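Local structure of HTH-type transcriptional regulator AscG (Escherichia coli, 3BRQ) at residues 140-145 / 203-208; 246-251 / 288-293. The protein represses transcription of the cryptic asc operon in Escherichia coli as a DNA-binding regulator of the LacI family. All blocks are in the same frame, centred on the assembly; numbering follows the deposited sequence.

Contact 1 of 2, residues 140-145 / 203-208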
loop_
_atom_site.group_PDB
_atom_site.type_symbol
_atom_site.label_atom_id
_atom_site.label_comp_id
_atom_site.label_asym_id
_atom_site.label_seq_id
_atom_site.Cartn_x
_atom_site.Cartn_y
_atom_site.Cartn_z
ATOM N N GLN B 140 26.351 -20.645 1.049
ATOM C CA GLN B 140 25.952 -21.929 0.478
ATOM C C GLN B 140 24.586 -22.440 1.025
ATOM O O GLN B 140 23.956 -23.283 0.401
ATOM C CB GLN B 140 27.027 -23.009 0.722
ATOM C CG GLN B 140 28.438 -22.787 0.083
ATOM C CD GLN B 140 28.420 -22.889 -1.429
ATOM O OE1 GLN B 140 28.523 -21.869 -2.137
ATOM N NE2 GLN B 140 28.269 -24.129 -1.945
ATOM N N GLU B 141 24.159 -21.950 2.188
ATOM C CA GLU B 141 22.968 -22.472 2.842
ATOM C C GLU B 141 22.032 -21.271 2.960
ATOM O O GLU B 141 22.215 -20.369 3.802
ATOM C CB GLU B 141 23.332 -23.079 4.204
ATOM C CG GLU B 141 24.370 -24.200 4.119
ATOM C CD GLU B 141 24.872 -24.596 5.507
ATOM O OE1 GLU B 141 25.944 -24.099 5.911
ATOM O OE2 GLU B 141 24.180 -25.387 6.205
ATOM N N ILE B 142 21.055 -21.251 2.055
ATOM C CA ILE B 142 20.200 -20.092 1.904
ATOM C C ILE B 142 18.742 -20.531 2.125
ATOM O O ILE B 142 18.277 -21.441 1.427
ATOM C CB ILE B 142 20.357 -19.458 0.457
ATOM C CG1 ILE B 142 21.838 -19.125 0.156
ATOM C CG2 ILE B 142 19.432 -18.278 0.311
ATOM C CD1 ILE B 142 22.135 -18.685 -1.316
ATOM N N ALA B 143 18.065 -19.895 3.084
ATOM C CA ALA B 143 16.622 -20.065 3.297
ATOM C C ALA B 143 15.772 -19.236 2.321
ATOM O O ALA B 143 16.221 -18.231 1.795
ATOM C CB ALA B 143 16.262 -19.738 4.755
ATOM N N PHE B 144 14.546 -19.655 2.062
ATOM C CA PHE B 144 13.677 -18.950 1.172
ATOM C C PHE B 144 12.245 -18.940 1.756
ATOM O O PHE B 144 11.685 -19.980 2.114
ATOM C CB PHE B 144 13.668 -19.594 -0.221
ATOM C CG PHE B 144 13.002 -18.759 -1.268
ATOM C CD1 PHE B 144 13.725 -17.748 -1.973
ATOM C CD2 PHE B 144 11.646 -18.977 -1.585
ATOM C CE1 PHE B 144 13.071 -16.966 -2.971
ATOM C CE2 PHE B 144 11.005 -18.225 -2.594
ATOM C CZ PHE B 144 11.727 -17.228 -3.308
ATOM N N LEU B 145 11.707 -17.725 1.900
ATOM C CA LEU B 145 10.308 -17.515 2.225
ATOM C C LEU B 145 9.443 -17.184 1.001
ATOM O O LEU B 145 9.584 -16.124 0.385
ATOM C CB LEU B 145 10.178 -16.363 3.224
ATOM C CG LEU B 145 10.163 -16.599 4.738
ATOM C CD1 LEU B 145 11.224 -17.533 5.137
ATOM C CD2 LEU B 145 10.327 -15.250 5.478
ATOM N N ALA B 203 21.854 -17.091 5.163
ATOM C CA ALA B 203 21.150 -16.018 4.491
ATOM C C ALA B 203 19.695 -16.435 4.290
ATOM O O ALA B 203 19.419 -17.621 4.167
ATOM C CB ALA B 203 21.838 -15.674 3.122
ATOM N N LEU B 204 18.793 -15.452 4.284
ATOM C CA LEU B 204 17.364 -15.681 4.058
ATOM C C LEU B 204 16.866 -14.743 2.950
ATOM O O LEU B 204 17.040 -13.492 3.038
ATOM C CB LEU B 204 16.537 -15.410 5.349
ATOM C CG LEU B 204 15.023 -15.395 5.014
ATOM C CD1 LEU B 204 14.368 -16.630 5.475
ATOM C CD2 LEU B 204 14.314 -14.180 5.595
ATOM N N VAL B 205 16.218 -15.325 1.934
ATOM C CA VAL B 205 15.588 -14.516 0.855
ATOM C C VAL B 205 14.091 -14.568 1.106
ATOM O O VAL B 205 13.523 -15.666 1.086
ATOM C CB VAL B 205 15.943 -15.068 -0.553
ATOM C CG1 VAL B 205 15.232 -14.278 -1.657
ATOM C CG2 VAL B 205 17.477 -14.993 -0.767
ATOM N N ALA B 206 13.471 -13.405 1.431
ATOM C CA ALA B 206 12.011 -13.308 1.603
ATOM C C ALA B 206 11.427 -12.778 0.319
ATOM O O ALA B 206 11.954 -11.836 -0.241
ATOM C CB ALA B 206 11.637 -12.344 2.750
ATOM N N SER B 207 10.287 -13.337 -0.106
ATOM C CA SER B 207 9.686 -12.970 -1.369
ATOM C C SER B 207 9.042 -11.586 -1.361
ATOM O O SER B 207 8.699 -11.095 -2.435
ATOM C CB SER B 207 8.735 -14.073 -1.877
ATOM O OG SER B 207 9.494 -15.206 -2.289
ATOM N N ASN B 208 8.916 -10.910 -0.196
ATOM C CA ASN B 208 8.613 -9.484 -0.271
ATOM C C ASN B 208 9.179 -8.763 0.974
ATOM O O ASN B 208 9.627 -9.386 1.935
ATOM C CB ASN B 208 7.096 -9.218 -0.454
ATOM C CG ASN B 208 6.256 -9.515 0.823
ATOM O OD1 ASN B 208 6.643 -10.298 1.664
ATOM N ND2 ASN B 208 5.069 -8.912 0.914
#
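Phe-144 and Val-205 are paired across two neighbouring parallel strands, 142-145 and 203-206. The Phe-144 side chain starts with CG anti to the backbone N (chi1 -168°), which leans the ring toward the second strand. Phe-144 CB, CG and CD1 pass Val-205 O, and Phe-144 CD1 is also 3.8 Å from Val-205 CB. Phe-144 CE1 meets Val-205 CG1 at 3.7 Å. At the far end of the ring, Phe-144 CZ and CE2 come within 3.2 and 3.4 Å of Ser-207 OG. The ring stands oblique to both partners, and Tyr-161 stacks on it. Ile-142 adds its CG2 against Val-205 CG2 on the same face of the sheet. The other face carries Ala-143, Leu-145, Leu-204 and Ala-206. There Leu-145 CD1 meets Leu-204 CD1 at 3.3 Å, a closeness that may partly reflect modelling. Helices 184-197 and 209-221 cover this face, and helix 123-136 packs on Ile-142 and Val-205.

The backbones are joined by Ala-143 N to Ala-203 O, Val-205 N to Ala-143 O and Leu-145 N to Val-205 O. Beyond the last pair, Leu-145 O accepts both Ser-207 N and Ser-207 OG, the hydroxyl at 2.8 Å and tilted from the carbonyl plane. The strands belong to the central sheet of a periplasmic-binding-protein-like domain. Apolar groups fill both faces, and the double grip of Ser-207 satisfies a buried carbonyl where the pairing ends.

Contact 2 of 2, residues 246-251 / 288-293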
loop_
_atom_site.group_PDB
_atom_site.type_symbol
_atom_site.label_atom_id
_atom_site.label_comp_id
_atom_site.label_asym_id
_atom_site.label_seq_id
_atom_site.Cartn_x
_atom_site.Cartn_y
_atom_site.Cartn_z
ATOM N N PRO B 246 18.400 -3.653 11.030
ATOM C CA PRO B 246 19.256 -2.970 10.043
ATOM C C PRO B 246 18.485 -2.685 8.746
ATOM O O PRO B 246 17.444 -3.355 8.467
ATOM C CB PRO B 246 20.330 -3.990 9.736
ATOM C CG PRO B 246 19.559 -5.338 9.905
ATOM C CD PRO B 246 18.577 -5.126 11.001
ATOM N N ALA B 247 18.981 -1.704 7.979
ATOM C CA ALA B 247 18.403 -1.313 6.727
ATOM C C ALA B 247 18.269 -2.536 5.799
ATOM O O ALA B 247 19.225 -3.315 5.631
ATOM C CB ALA B 247 19.260 -0.238 6.039
ATOM N N LEU B 248 17.103 -2.642 5.153
ATOM C CA LEU B 248 16.761 -3.861 4.439
ATOM C C LEU B 248 17.207 -3.848 2.967
ATOM O O LEU B 248 16.705 -3.063 2.183
ATOM C CB LEU B 248 15.245 -4.115 4.579
ATOM C CG LEU B 248 14.574 -5.132 3.661
ATOM C CD1 LEU B 248 15.140 -6.593 3.971
ATOM C CD2 LEU B 248 13.090 -5.128 3.775
ATOM N N SER B 249 18.130 -4.733 2.587
ATOM C CA SER B 249 18.463 -4.939 1.157
ATOM C C SER B 249 17.233 -5.480 0.440
ATOM O O SER B 249 16.560 -6.377 0.946
ATOM C CB SER B 249 19.592 -5.953 0.962
ATOM O OG SER B 249 20.766 -5.656 1.680
ATOM N N SER B 250 16.923 -4.926 -0.733
ATOM C CA SER B 250 15.690 -5.277 -1.441
ATOM C C SER B 250 15.802 -5.154 -2.962
ATOM O O SER B 250 16.484 -4.290 -3.470
ATOM C CB SER B 250 14.519 -4.431 -0.975
ATOM O OG SER B 250 13.280 -4.992 -1.457
ATOM N N VAL B 251 15.118 -6.042 -3.659
ATOM C CA VAL B 251 15.027 -6.010 -5.094
ATOM C C VAL B 251 13.995 -4.954 -5.536
ATOM O O VAL B 251 12.825 -5.056 -5.236
ATOM C CB VAL B 251 14.690 -7.448 -5.673
ATOM C CG1 VAL B 251 14.514 -7.390 -7.136
ATOM C CG2 VAL B 251 15.821 -8.400 -5.358
ATOM N N ARG B 288 21.937 -3.060 1.100
ATOM C CA ARG B 288 21.901 -2.238 2.322
ATOM C C ARG B 288 22.493 -3.059 3.462
ATOM O O ARG B 288 23.006 -4.182 3.245
ATOM C CB ARG B 288 20.465 -1.744 2.640
ATOM C CG ARG B 288 19.692 -1.129 1.460
ATOM C CD ARG B 288 18.589 -0.175 1.980
ATOM N NE ARG B 288 18.014 0.679 0.934
ATOM C CZ ARG B 288 16.980 0.372 0.138
ATOM N NH1 ARG B 288 16.379 -0.799 0.221
ATOM N NH2 ARG B 288 16.547 1.271 -0.761
ATOM N N ASP B 289 22.382 -2.553 4.671
ATOM C CA ASP B 289 23.094 -3.125 5.796
ATOM C C ASP B 289 22.682 -4.548 6.182
ATOM O O ASP B 289 23.451 -5.165 6.903
ATOM C CB ASP B 289 22.958 -2.216 7.021
ATOM C CG ASP B 289 23.780 -0.947 6.886
ATOM O OD1 ASP B 289 24.739 -0.948 6.070
ATOM O OD2 ASP B 289 23.454 0.043 7.573
ATOM N N SER B 290 21.517 -5.057 5.721
ATOM C CA SER B 290 21.055 -6.408 6.082
ATOM C C SER B 290 21.793 -7.473 5.320
ATOM O O SER B 290 21.596 -8.672 5.552
ATOM C CB SER B 290 19.574 -6.587 5.775
ATOM O OG SER B 290 19.320 -6.497 4.382
ATOM N N LEU B 291 22.649 -7.049 4.405
ATOM C CA LEU B 291 23.390 -8.000 3.610
ATOM C C LEU B 291 24.900 -7.845 3.829
ATOM O O LEU B 291 25.425 -6.732 3.693
ATOM C CB LEU B 291 23.012 -7.840 2.133
ATOM C CG LEU B 291 23.745 -8.689 1.078
ATOM C CD1 LEU B 291 23.400 -10.139 1.242
ATOM C CD2 LEU B 291 23.333 -8.201 -0.304
ATOM N N ILE B 292 25.565 -8.965 4.162
ATOM C CA ILE B 292 27.033 -9.086 4.156
ATOM C C ILE B 292 27.495 -10.552 4.007
ATOM O O ILE B 292 26.673 -11.457 3.975
ATOM C CB ILE B 292 27.641 -8.536 5.433
ATOM C CG1 ILE B 292 27.337 -9.459 6.613
ATOM C CG2 ILE B 292 27.188 -7.079 5.679
ATOM C CD1 ILE B 292 28.250 -9.247 7.813
ATOM N N ALA B 293 28.801 -10.802 3.920
ATOM C CA ALA B 293 29.295 -12.204 3.803
ATOM C C ALA B 293 28.992 -13.024 5.080
ATOM O O ALA B 293 28.712 -12.440 6.134
ATOM C CB ALA B 293 30.800 -12.234 3.482
HETATM O O HOH W 1 21.202 -0.287 9.151
#
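Arg-288 lies along the backbone of Ala-247 and Leu-248, while Ser-249 and Ser-290 turn their hydroxyls to each other beside it. The arginine chain is extended from CG to NE. Arg-288 CB rests on Ala-247 CB at 3.9 Å, and its CG and CD pass Leu-248 O. The guanidinium then meets Leu-248 O at its edge, in plane, through Arg-288 NH1 at 3.0 Å. This bond is fairly straight at the hydrogen (161°). NH1 also forms a salt bridge to Asp-237.

Ser-290 OG takes the position between its backbone N and carbonyl carbon (chi1 64°), from which it accepts Ser-249 N at 2.8 Å. Ser-249 OG donates to Ser-290 OG more loosely at 3.2 Å. Ser-249 OG accepts Arg-288 N in turn, at 2.9 Å. Ser-290 OG is also bonded to Val-232 O of the adjacent strand. Ser-290 N makes a weak bond to Ala-247 O.

Residues 288-291 form a type I beta turn. A water links Ala-247 N to Asp-289 OD2. Replacing Arg-288 with an alanine is likely to leave Leu-248 O without this donor and the Asp-237 carboxylate without its charged partner. The turn after strand 284-286 is thus fastened to the approach to strand 249-252 mainly by polar bonds: two serine hydroxyls and the guanidinium take up backbone N-H and C=O groups of the partner segment.

Both contacts involve strands of the same mixed sheet, with centres about 12 Å apart and no touch between them. Strand 231-235 lies between strands 203-206 and 249-252, and it bonds to residues of both contacts. Contact 1 is core: two inner strands, almost wholly buried, with helices on both faces. Contact 2 is partly buried, where a turn beyond edge strand 284-286 meets the chain entering strand 249-252. Helix 209-221 touches both, through Leu-204 in contact 1 and Leu-248 in contact 2. The chemistry follows the place: regular backbone bonds and apolar side chains in contact 1, with one serine at the end of the pairing; hydroxyls, a guanidinium and a bridging water in contact 2.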